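Local coordinates for protein pectinesterase A (Erwinia chrysanthemi, PDB 2NTP) that hydrolyses the methyl esters of pectin's galacturonosyl chains, releasing methanol, in the first step of plant-tissue maceration and soft rot, at residues V147-V150 with T155-V158; C168-T173 with A183-C188; Y206-S211 with Y218-T223. All blocks are in the same frame, centred on the assembly; numbering follows the deposited sequence.

Contact 1: V147-V150 with T155-V158; sequences VSLV and TLYV. With ADA (alpha-D-galactopyranuronic acid), chain C.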
loop_
_atom_site.group_PDB
_atom_site.type_symbol
_atom_site.label_atom_id
_atom_site.label_comp_id
_atom_site.label_asym_id
_atom_site.label_seq_id
_atom_site.Cartn_x
_atom_site.Cartn_y
_atom_site.Cartn_z
ATOM N N VAL A 147 -7.505 9.531 2.426
ATOM C CA VAL A 147 -7.933 8.170 2.116
ATOM C C VAL A 147 -7.429 7.235 3.214
ATOM O O VAL A 147 -6.348 7.441 3.762
ATOM C CB VAL A 147 -7.406 7.716 0.725
ATOM C CG1 VAL A 147 -7.583 6.217 0.514
ATOM C CG2 VAL A 147 -8.117 8.487 -0.394
ATOM N N SER A 148 -8.238 6.235 3.542
ATOM C CA SER A 148 -7.853 5.200 4.491
ATOM C C SER A 148 -7.745 3.876 3.766
ATOM O O SER A 148 -8.673 3.491 3.066
ATOM C CB SER A 148 -8.891 5.097 5.610
ATOM O OG SER A 148 -8.616 3.997 6.469
ATOM N N LEU A 149 -6.608 3.196 3.930
ATOM C CA LEU A 149 -6.380 1.889 3.315
ATOM C C LEU A 149 -6.267 0.833 4.402
ATOM O O LEU A 149 -5.431 0.952 5.307
ATOM C CB LEU A 149 -5.102 1.902 2.471
ATOM C CG LEU A 149 -4.967 2.983 1.398
ATOM C CD1 LEU A 149 -3.642 2.812 0.654
ATOM C CD2 LEU A 149 -6.146 2.951 0.433
ATOM N N VAL A 150 -7.112 -0.188 4.315
ATOM C CA VAL A 150 -7.224 -1.189 5.377
ATOM C C VAL A 150 -6.858 -2.589 4.906
ATOM O O VAL A 150 -7.384 -3.078 3.907
ATOM C CB VAL A 150 -8.655 -1.213 5.970
ATOM C CG1 VAL A 150 -8.796 -2.334 6.982
ATOM C CG2 VAL A 150 -9.000 0.149 6.606
ATOM N N THR A 155 -1.230 -4.682 2.353
ATOM C CA THR A 155 -2.329 -3.717 2.175
ATOM C C THR A 155 -2.209 -2.838 0.918
ATOM O O THR A 155 -3.163 -2.729 0.148
ATOM C CB THR A 155 -2.464 -2.821 3.419
ATOM O OG1 THR A 155 -2.623 -3.658 4.572
ATOM C CG2 THR A 155 -3.673 -1.869 3.288
ATOM N N LEU A 156 -1.041 -2.224 0.732
ATOM C CA LEU A 156 -0.804 -1.288 -0.371
ATOM C C LEU A 156 0.335 -1.750 -1.276
ATOM O O LEU A 156 1.485 -1.847 -0.838
ATOM C CB LEU A 156 -0.509 0.114 0.163
ATOM C CG LEU A 156 -0.141 1.162 -0.898
ATOM C CD1 LEU A 156 -1.253 1.326 -1.950
ATOM C CD2 LEU A 156 0.185 2.504 -0.232
ATOM N N TYR A 157 -0.009 -2.002 -2.537
ATOM C CA TYR A 157 0.923 -2.496 -3.549
ATOM C C TYR A 157 1.153 -1.342 -4.519
ATOM O O TYR A 157 0.274 -1.013 -5.308
ATOM C CB TYR A 157 0.284 -3.690 -4.279
ATOM C CG TYR A 157 1.193 -4.544 -5.162
ATOM C CD1 TYR A 157 2.498 -4.157 -5.477
ATOM C CD2 TYR A 157 0.722 -5.750 -5.694
ATOM C CE1 TYR A 157 3.314 -4.954 -6.299
ATOM C CE2 TYR A 157 1.523 -6.545 -6.514
ATOM C CZ TYR A 157 2.812 -6.148 -6.806
ATOM O OH TYR A 157 3.595 -6.943 -7.617
ATOM N N VAL A 158 2.317 -0.705 -4.432
ATOM C CA VAL A 158 2.647 0.415 -5.310
ATOM C C VAL A 158 3.729 0.025 -6.320
ATOM O O VAL A 158 4.894 -0.138 -5.963
ATOM C CB VAL A 158 3.049 1.695 -4.511
ATOM C CG1 VAL A 158 1.803 2.419 -3.993
ATOM C CG2 VAL A 158 3.987 1.356 -3.354
HETATM C C1 ADA C . 5.249 -12.811 -6.756
HETATM C C2 ADA C . 5.918 -11.891 -7.778
HETATM C C3 ADA C . 5.141 -10.580 -7.924
HETATM C C4 ADA C . 3.657 -10.846 -8.198
HETATM C C5 ADA C . 3.098 -11.779 -7.123
HETATM C C6 ADA C . 1.652 -12.116 -7.369
HETATM O O2 ADA C . 7.252 -11.625 -7.339
HETATM O O3 ADA C . 5.722 -9.762 -8.953
HETATM O O4 ADA C . 3.481 -11.477 -9.475
HETATM O O5 ADA C . 3.867 -12.991 -7.086
HETATM O O6B ADA C . 0.859 -11.204 -7.688
HETATM O O6A ADA C . 1.298 -13.305 -7.240
#

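Contact 2: C168-T173 with A183-C188; sequences CRISGT and ALFNNC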
loop_
_atom_site.group_PDB
_atom_site.type_symbol
_atom_site.label_atom_id
_atom_site.label_comp_id
_atom_site.label_asym_id
_atom_site.label_seq_id
_atom_site.Cartn_x
_atom_site.Cartn_y
_atom_site.Cartn_z
ATOM N N CYS A 168 -3.434 10.649 5.033
ATOM C CA CYS A 168 -3.954 9.316 4.830
ATOM C C CYS A 168 -3.804 8.433 6.064
ATOM O O CYS A 168 -3.056 8.757 6.988
ATOM C CB CYS A 168 -3.298 8.691 3.592
ATOM S SG CYS A 168 -1.675 7.919 3.817
ATOM N N ARG A 169 -4.561 7.338 6.089
ATOM C CA ARG A 169 -4.358 6.281 7.075
ATOM C C ARG A 169 -4.095 4.994 6.318
ATOM O O ARG A 169 -4.808 4.673 5.369
ATOM C CB ARG A 169 -5.580 6.123 7.993
ATOM C CG ARG A 169 -5.361 5.184 9.199
ATOM C CD ARG A 169 -6.697 4.857 9.870
ATOM N NE ARG A 169 -6.585 4.067 11.106
ATOM C CZ ARG A 169 -6.683 2.738 11.183
ATOM N NH1 ARG A 169 -6.863 2.000 10.089
ATOM N NH2 ARG A 169 -6.576 2.138 12.367
ATOM N N ILE A 170 -3.046 4.276 6.713
ATOM C CA ILE A 170 -2.753 2.964 6.128
ATOM C C ILE A 170 -2.442 1.996 7.261
ATOM O O ILE A 170 -1.568 2.263 8.080
ATOM C CB ILE A 170 -1.567 3.009 5.123
ATOM C CG1 ILE A 170 -1.814 4.064 4.031
ATOM C CG2 ILE A 170 -1.341 1.619 4.510
ATOM C CD1 ILE A 170 -0.627 4.330 3.099
ATOM N N SER A 171 -3.173 0.885 7.309
ATOM C CA SER A 171 -2.986 -0.115 8.352
ATOM C C SER A 171 -2.566 -1.447 7.757
ATOM O O SER A 171 -2.889 -1.756 6.604
ATOM C CB SER A 171 -4.272 -0.299 9.166
ATOM O OG SER A 171 -5.251 -1.005 8.433
ATOM N N GLY A 172 -1.856 -2.237 8.558
ATOM C CA GLY A 172 -1.437 -3.565 8.133
ATOM C C GLY A 172 -0.437 -4.222 9.060
ATOM O O GLY A 172 -0.138 -3.720 10.149
ATOM N N THR A 173 0.091 -5.351 8.604
ATOM C CA THR A 173 1.029 -6.145 9.389
ATOM C C THR A 173 2.325 -6.374 8.607
ATOM O O THR A 173 3.305 -5.636 8.779
ATOM C CB THR A 173 0.389 -7.489 9.797
ATOM O OG1 THR A 173 -0.164 -8.117 8.637
ATOM C CG2 THR A 173 -0.737 -7.264 10.811
ATOM N N ALA A 183 6.546 6.185 -4.510
ATOM C CA ALA A 183 5.370 6.479 -3.709
ATOM C C ALA A 183 5.752 7.396 -2.563
ATOM O O ALA A 183 6.587 7.046 -1.721
ATOM C CB ALA A 183 4.738 5.184 -3.183
ATOM N N LEU A 184 5.147 8.580 -2.557
ATOM C CA LEU A 184 5.409 9.601 -1.549
ATOM C C LEU A 184 4.216 9.690 -0.606
ATOM O O LEU A 184 3.066 9.757 -1.054
ATOM C CB LEU A 184 5.660 10.963 -2.220
ATOM C CG LEU A 184 5.875 12.195 -1.330
ATOM C CD1 LEU A 184 7.159 12.066 -0.491
ATOM C CD2 LEU A 184 5.923 13.459 -2.176
ATOM N N PHE A 185 4.502 9.689 0.695
ATOM C CA PHE A 185 3.471 9.725 1.724
ATOM C C PHE A 185 3.725 10.946 2.588
ATOM O O PHE A 185 4.825 11.106 3.128
ATOM C CB PHE A 185 3.523 8.454 2.587
ATOM C CG PHE A 185 3.372 7.180 1.800
ATOM C CD1 PHE A 185 4.469 6.599 1.156
ATOM C CD2 PHE A 185 2.128 6.565 1.692
ATOM C CE1 PHE A 185 4.321 5.429 0.417
ATOM C CE2 PHE A 185 1.972 5.396 0.959
ATOM C CZ PHE A 185 3.066 4.827 0.317
ATOM N N ASN A 186 2.727 11.815 2.704
ATOM C CA ASN A 186 2.853 12.993 3.557
ATOM C C ASN A 186 1.695 13.138 4.530
ATOM O O ASN A 186 0.527 13.044 4.142
ATOM C CB ASN A 186 3.009 14.270 2.731
ATOM C CG ASN A 186 3.291 15.489 3.604
ATOM O OD1 ASN A 186 2.432 16.351 3.782
ATOM N ND2 ASN A 186 4.476 15.534 4.191
ATOM N N ASN A 187 2.029 13.372 5.798
ATOM C CA ASN A 187 1.026 13.535 6.853
ATOM C C ASN A 187 0.078 12.338 6.943
ATOM O O ASN A 187 -1.140 12.496 7.048
ATOM C CB ASN A 187 0.259 14.857 6.687
ATOM C CG ASN A 187 -0.564 15.212 7.908
ATOM O OD1 ASN A 187 -0.137 14.998 9.044
ATOM N ND2 ASN A 187 -1.752 15.756 7.683
ATOM N N CYS A 188 0.662 11.143 6.894
ATOM C CA CYS A 188 -0.100 9.905 6.985
ATOM C C CYS A 188 0.103 9.226 8.333
ATOM O O CYS A 188 1.169 9.358 8.952
ATOM C CB CYS A 188 0.308 8.952 5.861
ATOM S SG CYS A 188 -0.313 9.406 4.225
#

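Contact 3: Y206-S211 with Y218-T223; sequences YLTAPS and YGLVIT. With ADA (alpha-D-galactopyranuronic acid), chain B.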
loop_
_atom_site.group_PDB
_atom_site.type_symbol
_atom_site.label_atom_id
_atom_site.label_comp_id
_atom_site.label_asym_id
_atom_site.label_seq_id
_atom_site.Cartn_x
_atom_site.Cartn_y
_atom_site.Cartn_z
ATOM N N TYR A 206 6.263 -5.680 9.151
ATOM C CA TYR A 206 7.195 -4.742 8.515
ATOM C C TYR A 206 6.355 -3.712 7.778
ATOM O O TYR A 206 5.458 -4.064 7.004
ATOM C CB TYR A 206 8.127 -5.466 7.523
ATOM C CG TYR A 206 8.631 -6.797 8.042
ATOM C CD1 TYR A 206 7.896 -7.964 7.833
ATOM C CD2 TYR A 206 9.816 -6.885 8.776
ATOM C CE1 TYR A 206 8.328 -9.188 8.329
ATOM C CE2 TYR A 206 10.263 -8.117 9.279
ATOM C CZ TYR A 206 9.506 -9.260 9.040
ATOM O OH TYR A 206 9.904 -10.487 9.523
ATOM N N LEU A 207 6.635 -2.439 8.018
ATOM C CA LEU A 207 5.859 -1.368 7.388
ATOM C C LEU A 207 6.021 -1.396 5.877
ATOM O O LEU A 207 5.052 -1.243 5.136
ATOM C CB LEU A 207 6.292 0.007 7.903
ATOM C CG LEU A 207 5.631 0.535 9.177
ATOM C CD1 LEU A 207 5.927 -0.333 10.382
ATOM C CD2 LEU A 207 6.083 1.966 9.423
ATOM N N THR A 208 7.256 -1.584 5.425
ATOM C CA THR A 208 7.541 -1.503 3.998
ATOM C C THR A 208 8.336 -2.691 3.488
ATOM O O THR A 208 9.100 -3.306 4.226
ATOM C CB THR A 208 8.290 -0.201 3.623
ATOM O OG1 THR A 208 9.617 -0.219 4.169
ATOM C CG2 THR A 208 7.538 1.030 4.140
ATOM N N ALA A 209 8.137 -2.996 2.211
ATOM C CA ALA A 209 8.955 -3.985 1.514
ATOM C C ALA A 209 9.182 -3.471 0.095
ATOM O O ALA A 209 8.517 -3.913 -0.847
ATOM C CB ALA A 209 8.283 -5.356 1.512
ATOM N N PRO A 210 10.106 -2.504 -0.054
ATOM C CA PRO A 210 10.355 -1.912 -1.368
ATOM C C PRO A 210 11.124 -2.858 -2.284
ATOM O O PRO A 210 12.002 -3.600 -1.821
ATOM C CB PRO A 210 11.200 -0.681 -1.035
ATOM C CG PRO A 210 11.950 -1.079 0.195
ATOM C CD PRO A 210 10.978 -1.918 0.986
ATOM N N SER A 211 10.767 -2.835 -3.566
ATOM C CA SER A 211 11.446 -3.621 -4.599
ATOM C C SER A 211 12.022 -2.703 -5.675
ATOM O O SER A 211 12.257 -3.125 -6.814
ATOM C CB SER A 211 10.469 -4.607 -5.221
ATOM O OG SER A 211 9.304 -3.932 -5.666
ATOM N N TYR A 218 13.910 7.185 -6.780
ATOM C CA TYR A 218 13.069 7.189 -5.583
ATOM C C TYR A 218 12.137 5.990 -5.506
ATOM O O TYR A 218 11.534 5.593 -6.504
ATOM C CB TYR A 218 12.249 8.479 -5.509
ATOM C CG TYR A 218 13.097 9.731 -5.499
ATOM C CD1 TYR A 218 13.761 10.138 -4.339
ATOM C CD2 TYR A 218 13.239 10.502 -6.646
ATOM C CE1 TYR A 218 14.554 11.288 -4.327
ATOM C CE2 TYR A 218 14.028 11.661 -6.646
ATOM C CZ TYR A 218 14.680 12.042 -5.485
ATOM O OH TYR A 218 15.458 13.181 -5.475
ATOM N N GLY A 219 12.031 5.422 -4.306
ATOM C CA GLY A 219 11.101 4.335 -4.034
ATOM C C GLY A 219 10.018 4.832 -3.101
ATOM O O GLY A 219 9.229 5.706 -3.467
ATOM N N LEU A 220 10.002 4.292 -1.885
ATOM C CA LEU A 220 9.006 4.669 -0.883
ATOM C C LEU A 220 9.570 5.774 -0.008
ATOM O O LEU A 220 10.590 5.582 0.663
ATOM C CB LEU A 220 8.603 3.457 -0.037
ATOM C CG LEU A 220 8.294 2.170 -0.819
ATOM C CD1 LEU A 220 8.029 1.020 0.133
ATOM C CD2 LEU A 220 7.121 2.359 -1.778
ATOM N N VAL A 221 8.910 6.930 -0.031
ATOM C CA VAL A 221 9.371 8.105 0.709
ATOM C C VAL A 221 8.255 8.558 1.642
ATOM O O VAL A 221 7.161 8.920 1.189
ATOM C CB VAL A 221 9.822 9.246 -0.241
ATOM C CG1 VAL A 221 10.354 10.445 0.555
ATOM C CG2 VAL A 221 10.890 8.742 -1.230
ATOM N N ILE A 222 8.527 8.511 2.942
ATOM C CA ILE A 222 7.517 8.820 3.959
ATOM C C ILE A 222 7.920 10.092 4.707
ATOM O O ILE A 222 8.979 10.133 5.338
ATOM C CB ILE A 222 7.315 7.632 4.947
ATOM C CG1 ILE A 222 6.742 6.409 4.222
ATOM C CG2 ILE A 222 6.367 8.016 6.086
ATOM C CD1 ILE A 222 7.779 5.376 3.825
ATOM N N THR A 223 7.082 11.123 4.625
ATOM C CA THR A 223 7.418 12.438 5.190
ATOM C C THR A 223 6.343 12.953 6.142
ATOM O O THR A 223 5.147 12.785 5.889
ATOM C CB THR A 223 7.659 13.515 4.079
ATOM O OG1 THR A 223 6.446 13.761 3.355
ATOM C CG2 THR A 223 8.742 13.078 3.108
HETATM C C1 ADA B . 8.643 -16.754 9.471
HETATM C C2 ADA B . 9.219 -15.489 8.820
HETATM C C3 ADA B . 8.525 -14.239 9.365
HETATM C C4 ADA B . 7.010 -14.352 9.195
HETATM C C5 ADA B . 6.481 -15.658 9.807
HETATM C C6 ADA B . 5.013 -15.824 9.509
HETATM O O1 ADA B . 9.006 -16.825 10.860
HETATM O O2 ADA B . 10.634 -15.408 9.036
HETATM O O3 ADA B . 9.008 -13.063 8.702
HETATM O O4 ADA B . 6.660 -14.252 7.804
HETATM O O5 ADA B . 7.212 -16.802 9.320
HETATM O O6B ADA B . 4.669 -16.466 8.489
HETATM O O6A ADA B . 4.182 -15.308 10.293
#

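Contact 1: V147-V150 with T155-V158
A buried apolar contact inside a right-handed parallel beta-helix, the fold of the pectinesterase family, joins Leu149 on strand 147-150 to Thr155 and Leu156 on the next run of chain, 155-158. The two strands belong to different parallel sheets of the helix, so their side chains meet in its interior while their backbones pair with neighbouring coils; strand 147-150, for example, bonds to Leu103 and Ile105 on one flank and to Arg169 and Ser171 on the other. The backbones come closest at the corner, where the CA atoms of Val150 and Thr155 are 6.4 Å apart. In the core, CD1 of Leu149 lies against the branched end of Leu156, 3.8 Å from Leu156 CD1 and 3.9 Å from Leu156 CD2. The two side chains cross obliquely, and Phe165, from the following strand, touches both. Thr155 fills the corner with its methyl: CG2 is anti to the backbone N, with OG1 beside that N (chi1 -55°), which lays the methyl along the end of strand 147-150, near Leu149 O. Its hydroxyl is hydrogen-bonded to Ser171 O, on strand 169-172 next to 147-150 in the same sheet. The residues immediately before Thr155 are Asp154, the proton donor, and Gln153, which stabilises the transition state, so the corner carries catalytic groups on its way into strand 156-158. Tyr157, one residue beyond Leu156, belongs to the glycan pocket and stacks with Tyr134 and Phe178; its OH is 3.8 Å from O3 of a bound galacturonic acid. The methyl CG2 of Thr155 sits 3.6 Å from the carbonyl carbon C of Val150.

Contact 2: C168-T173 with A183-C188
The backbones of 168-173 and 183-188 approach at the first residue of one and the last of the other, Cys168 and Cys188, whose CA atoms are 4.5 Å apart, and diverge from there as strand 169-172 and strand 183-186 run in separate sheets of the beta-helix. Asn187, with positive phi (56°), turns the chain between strand 182-186 and strand 189-192, and beyond it Cys188 CA approaches Cys168 O at 3.2 Å in a CA-H...O contact. A disulfide ties the same corner: Cys168 SG and Cys188 SG are 2.1 Å apart, with a chi3 of 120°. The SG of Cys168 stands between its backbone N and carbonyl carbon (chi1 83°), which turns it toward Cys188. Deeper in the interior, Ile170 reaches Phe185 through its terminal methyl: CD1 is 3.5 Å from Phe185 CE2, meeting the ring obliquely, and the side chains cross at about a right angle. Around this pair, Phe185 stacks on Phe165 of strand 162-166 and touches Ile222 of strand 220-223; these two strands flank 182-186 in its sheet, and Leu156 of strand 156-158, in a third sheet, packs on both Ile170 and Phe185.

Contact 3: Y206-S211 with Y218-T223
Behind the substrate-binding cleft, Leu220 packs against Thr208 and Pro210, on the strand that presents Tyr206 to the sugar. A single methyl carries most of the meeting: Leu220 CD1 is 3.7 Å from Thr208 CB and 3.8 Å from Pro210 CB, touching both side chains of the opposing strand that point inward. Leu220 CG is anti to the carbonyl carbon (chi1 -46°) and CD1 extends the chain onward from it, which carries this branch across to the other strand. The side chains of Thr208 and Leu220 run alongside each other with opposite senses. At the margin, Thr208 CG2 makes a looser approach to Ile222 CD1, 4.4 Å away. The Thr208 hydroxyl, buried in the interior, is satisfied by Leu241 O and also hydrogen-bonds to Thr265 OG1. These two strands face each other across the core of the parallel beta-helix, in different sheets: the axes of 208-210 and 220-223 approach to 9.3 Å and their directions differ by 143°. Each pairs instead with successive coils, strand 205-210 lying between 178-179 and 239-242, and strand 220-223 between 182-186 and 264-268. The chain turns a corner at Leu207, and on the other side of this corner Tyr206 leaves the core for the glycan site, where it binds substrate. Its OH hydrogen-bonds O3 of a bound galacturonic acid at 2.8 Å, with O3 lying at the ring edge in the ring plane. The Tyr206 side chain also touches Asp175, the nucleophile, and Arg243, another substrate-binding residue, while Arg195 NH2 holds the same sugar unit. Ala209, whose CB points away from strand 220-223, touches Asp175 as well.

In the fold
The three contacts follow one another along the chain, each closing before the next opens, and stack along the beta-helix. Contacts 1 and 2 have centres about 7 Å apart, and strands 147-150 and 169-172 are neighbours in one parallel sheet, with Leu149 N probably hydrogen-bonded to Arg169 O at 2.7 Å. Contacts 2 and 3, about 10 Å apart, share another sheet through strands 182-186 and 220-223. Contacts 1 and 3 are about 13 Å apart at their centres, yet Val158 CG2 still packs on Leu220 CD2. Together they line part of the helix interior, close to the catalytic residues and the sugar-binding Tyr157 and Tyr206.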